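Local coordinates for heterokaryon incompatibility protein s (Podospora anserina, PDB 2WVQ) that forms the prion of the [het-s] trait and, on meeting het-S from incompatible cells, triggers the lethal reaction that enforces heterokaryon incompatibility, at residues Ala19-Asn24 and Ser86-Ile91; Leu56-Glu61 and Glu189-Glu194; Val63-Asn66 and Arg70-Ser73; Arg127-Arg132 and Thr202-Ala207. The protein carries 2 engineered substitutions. All coordinates share one frame; numbering follows the deposited sequence.

Contact 1 (Ala19-Asn24 and Ser86-Ile91); sequences AGLFNN and SIVEEI
Val88 of helix 79-108 faces Leu21 and Phe22 of helix 18-28. The two short segments, 19-24 and 86-91, run with their N-to-C directions 33° apart and their axes 9.0 Å apart at closest approach. At the tightest point the CA atoms of Phe22 and Val88 are 5.8 Å apart.

Apolar packing carries the contact, and Val88 divides it between its two branches. CG1 is turned to Leu21 and lies 3.8 Å from Leu21 CD1; its modelled approach to Leu21 CB is too close for two carbons, and the exact seat of this methyl is therefore doubtful. CG2 goes to the next residue, 4.0 Å from Phe22 CB and at the edge of that ring, near its plane. With chi1 at 173°, CG opposite the backbone N, the Phe22 ring meets Trp59 of helix 42-62.

A second kind of contact uses the aliphatic part of an acid. Leu21 CD1 sits 3.8 Å from Glu89 CG, while the extended chain beyond CG takes the carboxylate to a salt bridge with Lys100 of the second subunit. Ser86 and Glu90 likewise bond to Arg104 of that subunit.

No hydrogen bond joins the two segments. The chemistry thus illustrates how one helix can do two jobs: segment 86-91 meets segment 19-24 mainly through apolar carbons, while Ser86, Glu89 (through OE2) and Glu90 bond across the homodimer interface.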
loop_
_atom_site.group_PDB
_atom_site.type_symbol
_atom_site.label_atom_id
_atom_site.label_comp_id
_atom_site.label_asym_id
_atom_site.label_seq_id
_atom_site.Cartn_x
_atom_site.Cartn_y
_atom_site.Cartn_z
ATOM N N ALA A 19 -5.468 -3.516 21.032
ATOM C CA ALA A 19 -6.931 -3.670 20.996
ATOM C C ALA A 19 -7.626 -2.430 20.408
ATOM O O ALA A 19 -8.567 -2.524 19.590
ATOM C CB ALA A 19 -7.474 -3.981 22.423
ATOM N N GLY A 20 -7.154 -1.289 20.838
ATOM C CA GLY A 20 -7.636 -0.006 20.371
ATOM C C GLY A 20 -7.356 0.227 18.894
ATOM O O GLY A 20 -8.250 0.685 18.175
ATOM N N LEU A 21 -6.141 -0.107 18.433
ATOM C CA LEU A 21 -5.784 -0.084 16.982
ATOM C C LEU A 21 -6.557 -1.140 16.175
ATOM O O LEU A 21 -7.085 -0.851 15.096
ATOM C CB LEU A 21 -4.274 -0.295 16.800
ATOM C CG LEU A 21 -3.302 0.757 17.383
ATOM C CD1 LEU A 21 -1.856 0.226 17.512
ATOM C CD2 LEU A 21 -3.362 2.111 16.633
ATOM N N PHE A 22 -6.659 -2.357 16.716
ATOM C CA PHE A 22 -7.478 -3.426 16.104
ATOM C C PHE A 22 -8.925 -3.036 15.886
ATOM O O PHE A 22 -9.448 -3.230 14.776
ATOM C CB PHE A 22 -7.438 -4.735 16.904
ATOM C CG PHE A 22 -8.400 -5.773 16.394
ATOM C CD1 PHE A 22 -8.034 -6.620 15.343
ATOM C CD2 PHE A 22 -9.653 -5.890 16.934
ATOM C CE1 PHE A 22 -8.928 -7.567 14.853
ATOM C CE2 PHE A 22 -10.579 -6.867 16.460
ATOM C CZ PHE A 22 -10.208 -7.700 15.430
ATOM N N ASN A 23 -9.577 -2.499 16.922
ATOM C CA ASN A 23 -11.000 -2.093 16.823
ATOM C C ASN A 23 -11.202 -0.970 15.797
ATOM O O ASN A 23 -12.194 -0.959 15.080
ATOM C CB ASN A 23 -11.633 -1.752 18.191
ATOM C CG ASN A 23 -11.774 -2.996 19.111
ATOM O OD1 ASN A 23 -12.166 -4.082 18.664
ATOM N ND2 ASN A 23 -11.393 -2.841 20.365
ATOM N N ASN A 24 -10.221 -0.080 15.714
ATOM C CA ASN A 24 -10.163 0.955 14.642
ATOM C C ASN A 24 -10.077 0.427 13.206
ATOM O O ASN A 24 -10.755 0.965 12.312
ATOM C CB ASN A 24 -9.064 1.990 14.971
ATOM C CG ASN A 24 -9.405 2.807 16.236
ATOM O OD1 ASN A 24 -10.570 2.850 16.652
ATOM N ND2 ASN A 24 -8.410 3.459 16.838
ATOM N N SER A 86 2.288 -3.816 15.106
ATOM C CA SER A 86 2.782 -3.389 13.805
ATOM C C SER A 86 1.805 -3.707 12.678
ATOM O O SER A 86 1.569 -2.856 11.832
ATOM C CB SER A 86 4.131 -4.019 13.531
ATOM O OG SER A 86 4.712 -3.429 12.398
ATOM N N ILE A 87 1.213 -4.903 12.681
ATOM C CA ILE A 87 0.336 -5.340 11.576
ATOM C C ILE A 87 -0.920 -4.484 11.513
ATOM O O ILE A 87 -1.376 -4.045 10.449
ATOM C CB ILE A 87 -0.052 -6.834 11.688
ATOM C CG1 ILE A 87 1.106 -7.728 11.267
ATOM C CG2 ILE A 87 -1.253 -7.118 10.783
ATOM C CD1 ILE A 87 1.133 -9.103 11.926
ATOM N N VAL A 88 -1.482 -4.254 12.685
ATOM C CA VAL A 88 -2.674 -3.456 12.848
ATOM C C VAL A 88 -2.392 -1.940 12.476
ATOM O O VAL A 88 -3.209 -1.301 11.819
ATOM C CB VAL A 88 -3.162 -3.827 14.295
ATOM C CG1 VAL A 88 -3.004 -2.744 15.361
ATOM C CG2 VAL A 88 -4.399 -4.778 14.264
ATOM N N GLU A 89 -1.217 -1.414 12.844
ATOM C CA GLU A 89 -0.821 -0.060 12.424
ATOM C C GLU A 89 -0.712 -0.020 10.880
ATOM O O GLU A 89 -1.232 0.901 10.258
ATOM C CB GLU A 89 0.496 0.390 13.071
ATOM C CG GLU A 89 0.380 0.792 14.511
ATOM C CD GLU A 89 1.708 0.844 15.238
ATOM O OE1 GLU A 89 1.725 1.412 16.344
ATOM O OE2 GLU A 89 2.718 0.313 14.729
ATOM N N GLU A 90 -0.078 -1.032 10.276
ATOM C CA GLU A 90 -0.004 -1.135 8.811
ATOM C C GLU A 90 -1.382 -1.304 8.092
ATOM O O GLU A 90 -1.581 -0.735 7.007
ATOM C CB GLU A 90 1.023 -2.185 8.384
ATOM C CG GLU A 90 1.865 -1.673 7.165
ATOM C CD GLU A 90 2.871 -2.658 6.655
ATOM O OE1 GLU A 90 2.991 -2.791 5.416
ATOM O OE2 GLU A 90 3.558 -3.305 7.488
ATOM N N ILE A 91 -2.347 -2.017 8.693
ATOM C CA ILE A 91 -3.733 -2.039 8.122
ATOM C C ILE A 91 -4.334 -0.616 8.118
ATOM O O ILE A 91 -4.957 -0.199 7.127
ATOM C CB ILE A 91 -4.711 -3.089 8.834
ATOM C CG1 ILE A 91 -4.237 -4.509 8.583
ATOM C CG2 ILE A 91 -6.174 -2.952 8.321
ATOM C CD1 ILE A 91 -4.808 -5.577 9.551
#

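Contact 2 (Leu56-Glu61 and Glu189-Glu194); sequences LSRWGE and EIEIEE
Arg58 and Glu191 bridge two backbones that stay well apart, their CA atoms lying 9.5 Å from each other where helix 42-62 passes the C-terminal end of helix 181-191. The gap is spanned by the two side chains, which join in a two-pronged salt bridge.

Arg58 uses its side-on edge. NE donates to Glu191 OE2 at 3.0 Å and NH2 donates to Glu191 OE1 at 2.9 Å, one nitrogen to each oxygen, with both bonds nearly straight. Both acceptors lie close to the guanidinium plane, yet the carboxylate is not coplanar with it, the two groups being turned 44° against each other. The twist shows in how the oxygens are approached: OE1 is met on its syn side, not far from the carboxylate plane, whereas NE comes to OE2 from above that plane, 43° out of it. A bend at chi3 of Arg58 (-53°) swings the NE edge round to the acid, while Glu191 reaches out with an extended chain.

Neither partner is committed to the other alone. Arg58 NH2 also forms a salt bridge with Asp212, and Glu191 OE2 with Arg140, whose other amino group bonds to Ser57 OG. Such alternating charges would probably favour the ionised carboxylate of Glu191 and fix the rotation of the guanidinium of the buried Arg58.

Around this chain of charges, Met215 of helix 213-224 packs on both side chains and Leu136 of helix 124-140 on Glu191, so the salt bridge lies where four helices converge: 42-62, 124-140, 181-191 and 213-224.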
loop_
_atom_site.group_PDB
_atom_site.type_symbol
_atom_site.label_atom_id
_atom_site.label_comp_id
_atom_site.label_asym_id
_atom_site.label_seq_id
_atom_site.Cartn_x
_atom_site.Cartn_y
_atom_site.Cartn_z
ATOM N N LEU A 56 -10.897 -10.601 9.775
ATOM C CA LEU A 56 -10.135 -9.757 10.692
ATOM C C LEU A 56 -10.817 -9.784 12.082
ATOM O O LEU A 56 -10.166 -10.027 13.129
ATOM C CB LEU A 56 -10.028 -8.302 10.160
ATOM C CG LEU A 56 -9.332 -7.211 11.018
ATOM C CD1 LEU A 56 -7.892 -7.503 11.297
ATOM C CD2 LEU A 56 -9.458 -5.760 10.450
ATOM N N SER A 57 -12.119 -9.569 12.106
ATOM C CA SER A 57 -12.778 -9.652 13.398
ATOM C C SER A 57 -12.737 -11.062 14.053
ATOM O O SER A 57 -12.648 -11.132 15.269
ATOM C CB SER A 57 -14.164 -9.035 13.384
ATOM O OG SER A 57 -15.148 -9.960 13.055
ATOM N N ARG A 58 -12.802 -12.141 13.263
ATOM C CA ARG A 58 -12.632 -13.490 13.766
ATOM C C ARG A 58 -11.348 -13.640 14.546
ATOM O O ARG A 58 -11.355 -14.289 15.586
ATOM C CB ARG A 58 -12.748 -14.583 12.700
ATOM C CG ARG A 58 -13.011 -16.048 13.265
ATOM C CD ARG A 58 -12.985 -17.077 12.138
ATOM N NE ARG A 58 -13.911 -16.663 11.074
ATOM C CZ ARG A 58 -13.616 -16.457 9.783
ATOM N NH1 ARG A 58 -12.399 -16.654 9.315
ATOM N NH2 ARG A 58 -14.580 -16.072 8.947
ATOM N N TRP A 59 -10.261 -13.046 14.039
ATOM C CA TRP A 59 -8.988 -13.042 14.714
ATOM C C TRP A 59 -9.034 -12.407 16.095
ATOM O O TRP A 59 -8.461 -12.962 17.051
ATOM C CB TRP A 59 -7.884 -12.369 13.882
ATOM C CG TRP A 59 -6.586 -12.372 14.619
ATOM C CD1 TRP A 59 -5.673 -13.371 14.645
ATOM C CD2 TRP A 59 -6.070 -11.328 15.448
ATOM N NE1 TRP A 59 -4.620 -13.028 15.456
ATOM C CE2 TRP A 59 -4.839 -11.775 15.956
ATOM C CE3 TRP A 59 -6.535 -10.051 15.809
ATOM C CZ2 TRP A 59 -4.037 -10.991 16.792
ATOM C CZ3 TRP A 59 -5.733 -9.264 16.635
ATOM C CH2 TRP A 59 -4.503 -9.743 17.131
ATOM N N GLY A 60 -9.652 -11.235 16.199
ATOM C CA GLY A 60 -9.762 -10.577 17.500
ATOM C C GLY A 60 -10.531 -11.427 18.489
ATOM O O GLY A 60 -10.193 -11.461 19.691
ATOM N N GLU A 61 -11.553 -12.135 17.998
ATOM C CA GLU A 61 -12.334 -13.041 18.858
ATOM C C GLU A 61 -11.523 -14.256 19.300
ATOM O O GLU A 61 -11.633 -14.692 20.471
ATOM C CB GLU A 61 -13.611 -13.507 18.121
ATOM C CG GLU A 61 -14.587 -14.376 18.935
ATOM C CD GLU A 61 -15.355 -13.606 20.003
ATOM O OE1 GLU A 61 -15.177 -12.378 20.124
ATOM O OE2 GLU A 61 -16.160 -14.230 20.727
ATOM N N GLU A 189 -17.394 -21.939 11.726
ATOM C CA GLU A 189 -18.478 -22.931 11.682
ATOM C C GLU A 189 -19.730 -22.331 12.331
ATOM O O GLU A 189 -20.832 -22.428 11.778
ATOM C CB GLU A 189 -18.067 -24.226 12.376
ATOM C CG GLU A 189 -17.123 -25.108 11.547
ATOM C CD GLU A 189 -16.635 -26.351 12.300
ATOM O OE1 GLU A 189 -17.093 -26.617 13.449
ATOM O OE2 GLU A 189 -15.785 -27.086 11.727
ATOM N N ILE A 190 -19.536 -21.686 13.484
ATOM C CA ILE A 190 -20.595 -20.949 14.183
ATOM C C ILE A 190 -21.176 -19.771 13.347
ATOM O O ILE A 190 -22.384 -19.507 13.395
ATOM C CB ILE A 190 -20.092 -20.452 15.576
ATOM C CG1 ILE A 190 -19.763 -21.640 16.490
ATOM C CG2 ILE A 190 -21.103 -19.484 16.215
ATOM C CD1 ILE A 190 -18.925 -21.284 17.722
ATOM N N GLU A 191 -20.326 -19.076 12.589
ATOM C CA GLU A 191 -20.778 -17.948 11.759
ATOM C C GLU A 191 -21.760 -18.417 10.701
ATOM O O GLU A 191 -22.734 -17.729 10.365
ATOM C CB GLU A 191 -19.595 -17.281 11.062
ATOM C CG GLU A 191 -18.600 -16.666 12.007
ATOM C CD GLU A 191 -17.374 -16.148 11.297
ATOM O OE1 GLU A 191 -17.281 -16.272 10.051
ATOM O OE2 GLU A 191 -16.507 -15.607 11.995
ATOM N N ILE A 192 -21.488 -19.622 10.212
ATOM C CA ILE A 192 -22.172 -20.219 9.082
ATOM C C ILE A 192 -23.364 -21.143 9.477
ATOM O O ILE A 192 -24.037 -21.692 8.610
ATOM C CB ILE A 192 -21.102 -20.940 8.187
ATOM C CG1 ILE A 192 -21.213 -20.476 6.736
ATOM C CG2 ILE A 192 -21.108 -22.477 8.371
ATOM C CD1 ILE A 192 -19.876 -20.177 6.123
ATOM N N GLU A 193 -23.639 -21.299 10.769
ATOM C CA GLU A 193 -24.735 -22.185 11.176
ATOM C C GLU A 193 -26.152 -21.661 10.920
ATOM O O GLU A 193 -27.093 -22.445 10.818
ATOM C CB GLU A 193 -24.564 -22.747 12.603
ATOM C CG GLU A 193 -24.427 -21.745 13.735
ATOM C CD GLU A 193 -24.647 -22.397 15.088
ATOM O OE1 GLU A 193 -23.659 -22.691 15.794
ATOM O OE2 GLU A 193 -25.823 -22.641 15.433
ATOM N N GLU A 194 -26.312 -20.347 10.779
ATOM C CA GLU A 194 -27.647 -19.788 10.541
ATOM C C GLU A 194 -28.026 -19.768 9.057
ATOM O O GLU A 194 -29.205 -19.630 8.694
ATOM C CB GLU A 194 -27.752 -18.399 11.154
ATOM C CG GLU A 194 -29.159 -17.964 11.458
ATOM C CD GLU A 194 -29.298 -17.414 12.858
ATOM O OE1 GLU A 194 -28.256 -17.182 13.514
ATOM O OE2 GLU A 194 -30.450 -17.222 13.304
#

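Contact 3 (Val63-Asn66 and Arg70-Ser73); sequences VKIN and RFHS
Ile65 lays its CD1 methyl over one face of the Phe71 ring, a CH-pi contact with CD1 4.0 Å from the ring centroid and 23° off the normal. The methyl is displaced toward the rim, and the two side chains cross at about a right angle. In Ile65, chi1 (-175°) sets CG1 opposite the backbone N and chi2 (86°) then turns CD1 over the ring. A second conformer of Phe71 exists, so these details hold for one of two states.

Val63 CG1 packs obliquely by CE1 and CZ of Phe71, 3.5 Å from CE1, on the side of the ring where Ile65 CD1 lies. The ring's edge receives the carbonyl oxygens of Val63 and Lys64, which come up near its plane. The chain turns here in a Schellman motif just after helix 42-62, with Lys64 at positive phi and two bonds back into the last turn of that helix.

His72 CE1 points at Ile65 O, 3.0 Å away and near the imidazole plane. That oxygen is buried without a hydrogen-bonding partner, and the polarised C-H may compensate in part. A bond from His72 ND1 to Asp68 O steadies the imidazole.

The loop thereby folds back on itself and closes over the start of helix 18-28: Ile65 packs on Ala19 and Phe22, Phe71 shares a backbone hydrogen bond with Ala19, and Val81 of helix 79-108 touches Phe71.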
loop_
_atom_site.group_PDB
_atom_site.type_symbol
_atom_site.label_atom_id
_atom_site.label_comp_id
_atom_site.label_asym_id
_atom_site.label_seq_id
_atom_site.Cartn_x
_atom_site.Cartn_y
_atom_site.Cartn_z
ATOM N N VAL A 63 -8.264 -14.620 19.611
ATOM C CA VAL A 63 -7.229 -14.147 20.513
ATOM C C VAL A 63 -7.777 -13.481 21.805
ATOM O O VAL A 63 -7.009 -13.133 22.689
ATOM C CB VAL A 63 -6.385 -13.198 19.611
ATOM C CG1 VAL A 63 -6.581 -11.694 19.913
ATOM C CG2 VAL A 63 -5.031 -13.718 19.366
ATOM N N LYS A 64 -9.102 -13.293 21.909
ATOM C CA LYS A 64 -9.715 -12.605 23.061
ATOM C C LYS A 64 -9.120 -11.192 23.238
ATOM O O LYS A 64 -8.712 -10.780 24.340
ATOM C CB LYS A 64 -9.578 -13.452 24.352
ATOM C CG LYS A 64 -10.120 -14.851 24.182
ATOM C CD LYS A 64 -10.102 -15.669 25.492
ATOM C CE LYS A 64 -11.236 -16.726 25.504
ATOM N NZ LYS A 64 -11.066 -17.797 24.481
ATOM N N ILE A 65 -9.073 -10.464 22.125
ATOM C CA ILE A 65 -8.463 -9.149 22.032
ATOM C C ILE A 65 -8.938 -8.146 23.086
ATOM O O ILE A 65 -8.153 -7.351 23.603
ATOM C CB ILE A 65 -8.671 -8.551 20.536
ATOM C CG1 ILE A 65 -7.941 -7.209 20.352
ATOM C CG2 ILE A 65 -10.136 -8.386 20.226
ATOM C CD1 ILE A 65 -6.477 -7.301 19.950
ATOM N N ASN A 66 -10.220 -8.185 23.407
ATOM C CA ASN A 66 -10.801 -7.252 24.365
ATOM C C ASN A 66 -10.681 -7.628 25.853
ATOM O O ASN A 66 -10.929 -6.790 26.732
ATOM C CB ASN A 66 -12.259 -7.031 24.012
ATOM C CG ASN A 66 -12.417 -6.194 22.815
ATOM O OD1 ASN A 66 -13.311 -6.446 21.995
ATOM N ND2 ASN A 66 -11.504 -5.209 22.640
ATOM N N ARG A 70 -2.528 -8.295 27.688
ATOM C CA ARG A 70 -1.389 -8.122 26.772
ATOM C C ARG A 70 -1.716 -7.084 25.681
ATOM O O ARG A 70 -0.854 -6.308 25.303
ATOM C CB ARG A 70 -0.998 -9.440 26.073
ATOM C CG ARG A 70 -0.003 -10.313 26.811
ATOM C CD ARG A 70 0.274 -11.598 26.045
ATOM N NE ARG A 70 -0.912 -12.191 25.422
ATOM C CZ ARG A 70 -0.858 -13.193 24.546
ATOM N NH1 ARG A 70 -1.963 -13.685 24.007
ATOM N NH2 ARG A 70 0.317 -13.697 24.191
ATOM N N PHE A 71 -2.965 -7.075 25.213
ATOM C CA PHE A 71 -3.401 -6.194 24.103
ATOM C C PHE A 71 -3.765 -4.800 24.559
ATOM O O PHE A 71 -4.024 -3.940 23.733
ATOM C CB PHE A 71 -4.590 -6.791 23.350
ATOM C CG PHE A 71 -4.327 -8.143 22.817
ATOM C CD1 PHE A 71 -5.116 -9.216 23.207
ATOM C CD2 PHE A 71 -3.267 -8.358 21.933
ATOM C CE1 PHE A 71 -4.867 -10.487 22.740
ATOM C CE2 PHE A 71 -3.004 -9.619 21.448
ATOM C CZ PHE A 71 -3.807 -10.699 21.863
ATOM N N HIS A 72 -3.743 -4.569 25.876
ATOM C CA HIS A 72 -4.161 -3.272 26.433
ATOM C C HIS A 72 -3.042 -2.361 26.935
ATOM O O HIS A 72 -3.309 -1.301 27.510
ATOM C CB HIS A 72 -5.281 -3.458 27.472
ATOM C CG HIS A 72 -6.568 -3.902 26.851
ATOM N ND1 HIS A 72 -6.742 -5.172 26.342
ATOM C CD2 HIS A 72 -7.710 -3.227 26.584
ATOM C CE1 HIS A 72 -7.941 -5.269 25.806
ATOM N NE2 HIS A 72 -8.553 -4.103 25.939
ATOM N N SER A 73 -1.801 -2.767 26.691
ATOM C CA SER A 73 -0.626 -1.983 27.065
ATOM C C SER A 73 -0.053 -1.235 25.870
ATOM O O SER A 73 -0.075 -1.731 24.745
ATOM C CB SER A 73 0.454 -2.886 27.650
ATOM O OG SER A 73 0.677 -3.984 26.792
HETATM O O HOH W 1 -5.056 -14.379 23.753
#

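Contact 4 (Arg127-Arg132 and Thr202-Ala207); sequences RALHRR and TILKDA
Leu129 projects from helix 124-140 toward two successive residues of helix 198-207, Ile203 and Leu204, and its branches set the geometry. CD2 points at Ile203 and comes to 3.4 Å from Ile203 CG2, tighter than usual for two methyl carbons. The Ile203 methyl is CG2, the branch standing opposite the backbone N, beside the carbonyl carbon. Leu204 CD2 lies 3.9 Å from Leu129 CG, the fork of that side chain. Leu129 slants across both partners instead of stacking along either.

Chi1 of Leu129 (-114°) and chi2 (18°) both fall away from staggered values, which may mean strain or an imperfect model, and the close methyl pair deserves the same caution. Leu204 has an ordinary leucine conformation and reaches across with CD2, though the nearest CA atoms, those of Leu129 and Leu204, remain 8.3 Å apart.

No polar bond crosses between the segments. Leu47 of helix 42-62 packs on both Leu129 and Ile203, while Leu204 also touches Leu133 of helix 124-140, Ile192 in the loop after helix 181-191 and Met215 of helix 213-224, placing this leucine-isoleucine cluster in the core shared by helices 42-62, 124-140, 198-207 and 213-224.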
loop_
_atom_site.group_PDB
_atom_site.type_symbol
_atom_site.label_atom_id
_atom_site.label_comp_id
_atom_site.label_asym_id
_atom_site.label_seq_id
_atom_site.Cartn_x
_atom_site.Cartn_y
_atom_site.Cartn_z
ATOM N N ARG A 127 -27.934 -8.989 -0.590
ATOM C CA ARG A 127 -28.192 -8.045 0.466
ATOM C C ARG A 127 -28.324 -8.759 1.858
ATOM O O ARG A 127 -27.805 -8.251 2.839
ATOM C CB ARG A 127 -29.351 -7.122 0.120
ATOM C CG ARG A 127 -29.780 -6.179 1.251
ATOM C CD ARG A 127 -31.142 -5.519 1.014
ATOM N NE ARG A 127 -31.278 -5.024 -0.348
ATOM C CZ ARG A 127 -32.098 -5.525 -1.261
ATOM N NH1 ARG A 127 -32.904 -6.533 -0.976
ATOM N NH2 ARG A 127 -32.116 -5.001 -2.472
ATOM N N ALA A 128 -28.963 -9.931 1.918
ATOM C CA ALA A 128 -29.075 -10.710 3.169
ATOM C C ALA A 128 -27.703 -11.182 3.702
ATOM O O ALA A 128 -27.455 -11.149 4.916
ATOM C CB ALA A 128 -30.018 -11.878 3.005
ATOM N N LEU A 129 -26.831 -11.629 2.786
ATOM C CA LEU A 129 -25.466 -12.014 3.126
ATOM C C LEU A 129 -24.687 -10.810 3.683
ATOM O O LEU A 129 -24.042 -10.920 4.730
ATOM C CB LEU A 129 -24.754 -12.661 1.934
ATOM C CG LEU A 129 -24.347 -14.146 1.974
ATOM C CD1 LEU A 129 -25.093 -14.949 3.043
ATOM C CD2 LEU A 129 -24.419 -14.850 0.603
ATOM N N HIS A 130 -24.805 -9.666 3.011
ATOM C CA HIS A 130 -24.167 -8.417 3.427
ATOM C C HIS A 130 -24.583 -8.072 4.861
ATOM O O HIS A 130 -23.729 -7.893 5.736
ATOM C CB HIS A 130 -24.514 -7.291 2.445
ATOM C CG HIS A 130 -24.034 -5.935 2.871
ATOM N ND1 HIS A 130 -22.694 -5.588 2.928
ATOM C CD2 HIS A 130 -24.725 -4.841 3.265
ATOM C CE1 HIS A 130 -22.588 -4.344 3.358
ATOM N NE2 HIS A 130 -23.807 -3.870 3.572
ATOM N N ARG A 131 -25.892 -8.047 5.102
ATOM C CA ARG A 131 -26.409 -7.773 6.440
ATOM C C ARG A 131 -26.010 -8.803 7.502
ATOM O O ARG A 131 -25.639 -8.408 8.594
ATOM C CB ARG A 131 -27.903 -7.487 6.398
ATOM C CG ARG A 131 -28.155 -6.162 5.742
ATOM C CD ARG A 131 -29.524 -6.068 5.133
ATOM N NE ARG A 131 -29.692 -4.717 4.598
ATOM C CZ ARG A 131 -30.851 -4.159 4.247
ATOM N NH1 ARG A 131 -31.993 -4.831 4.343
ATOM N NH2 ARG A 131 -30.850 -2.919 3.768
ATOM N N ARG A 132 -26.040 -10.094 7.159
ATOM C CA ARG A 132 -25.559 -11.176 8.040
ATOM C C ARG A 132 -24.061 -11.036 8.397
ATOM O O ARG A 132 -23.680 -11.149 9.560
ATOM C CB ARG A 132 -25.839 -12.549 7.400
ATOM C CG ARG A 132 -25.099 -13.728 8.047
ATOM C CD ARG A 132 -25.691 -15.074 7.635
ATOM N NE ARG A 132 -26.824 -15.437 8.484
ATOM C CZ ARG A 132 -28.107 -15.309 8.146
ATOM N NH1 ARG A 132 -28.451 -14.834 6.952
ATOM N NH2 ARG A 132 -29.054 -15.665 9.011
ATOM N N THR A 202 -22.906 -21.378 -1.320
ATOM C CA THR A 202 -22.044 -21.397 -2.515
ATOM C C THR A 202 -21.425 -20.028 -2.755
ATOM O O THR A 202 -20.257 -19.929 -3.126
ATOM C CB THR A 202 -22.839 -21.771 -3.772
ATOM O OG1 THR A 202 -23.633 -22.920 -3.487
ATOM C CG2 THR A 202 -21.898 -22.073 -4.951
ATOM N N ILE A 203 -22.224 -18.986 -2.545
ATOM C CA ILE A 203 -21.774 -17.590 -2.660
ATOM C C ILE A 203 -20.640 -17.252 -1.674
ATOM O O ILE A 203 -19.638 -16.615 -2.047
ATOM C CB ILE A 203 -22.975 -16.584 -2.527
ATOM C CG1 ILE A 203 -23.838 -16.625 -3.797
ATOM C CG2 ILE A 203 -22.467 -15.123 -2.222
ATOM C CD1 ILE A 203 -25.081 -15.756 -3.738
ATOM N N LEU A 204 -20.792 -17.679 -0.422
ATOM C CA LEU A 204 -19.730 -17.500 0.596
ATOM C C LEU A 204 -18.478 -18.338 0.274
ATOM O O LEU A 204 -17.377 -17.830 0.323
ATOM C CB LEU A 204 -20.247 -17.858 2.004
ATOM C CG LEU A 204 -21.349 -17.030 2.656
ATOM C CD1 LEU A 204 -21.713 -17.711 3.980
ATOM C CD2 LEU A 204 -20.888 -15.560 2.905
ATOM N N LYS A 205 -18.671 -19.623 -0.022
ATOM C CA LYS A 205 -17.614 -20.518 -0.528
ATOM C C LYS A 205 -16.799 -19.838 -1.657
ATOM O O LYS A 205 -15.567 -19.767 -1.578
ATOM C CB LYS A 205 -18.217 -21.846 -1.007
ATOM C CG LYS A 205 -17.208 -22.957 -1.229
ATOM C CD LYS A 205 -17.755 -24.026 -2.152
ATOM C CE LYS A 205 -16.647 -24.991 -2.598
ATOM N NZ LYS A 205 -17.102 -26.006 -3.605
ATOM N N ASP A 206 -17.495 -19.313 -2.675
ATOM C CA ASP A 206 -16.846 -18.649 -3.806
ATOM C C ASP A 206 -16.177 -17.323 -3.433
ATOM O O ASP A 206 -15.007 -17.128 -3.750
ATOM C CB ASP A 206 -17.836 -18.413 -4.949
ATOM C CG ASP A 206 -18.233 -19.696 -5.670
ATOM O OD1 ASP A 206 -17.527 -20.726 -5.560
ATOM O OD2 ASP A 206 -19.271 -19.665 -6.363
ATOM N N ALA A 207 -16.920 -16.421 -2.785
ATOM C CA ALA A 207 -16.400 -15.076 -2.437
ATOM C C ALA A 207 -15.262 -15.102 -1.420
ATOM O O ALA A 207 -14.375 -14.266 -1.493
ATOM C CB ALA A 207 -17.530 -14.141 -1.964
#

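How the contacts relate
Contacts 1, 2 and 3 meet at helix 42-62 and the loop following it. Phe22 of contact 1 packs on segment 56-61, with Phe22 CZ 3.6 Å from Gly60 CA, and segment 63-66 probably takes a backbone bond there too, Gly60 O lying 2.9 Å from Ile65 N. Contact 3 is nested in the loops closed by contacts 1 and 2; its centre is about 12 Å from that of contact 1. Contact 4 lies across the domain, its centre about 26 Å from contact 1, but it reaches contact 2 through Ile192 CD1 and Leu204 CD1, 3.7 Å apart. Only contact 3 closes a short loop; all four lie in the globular HeLo domain, separate from the prion domain.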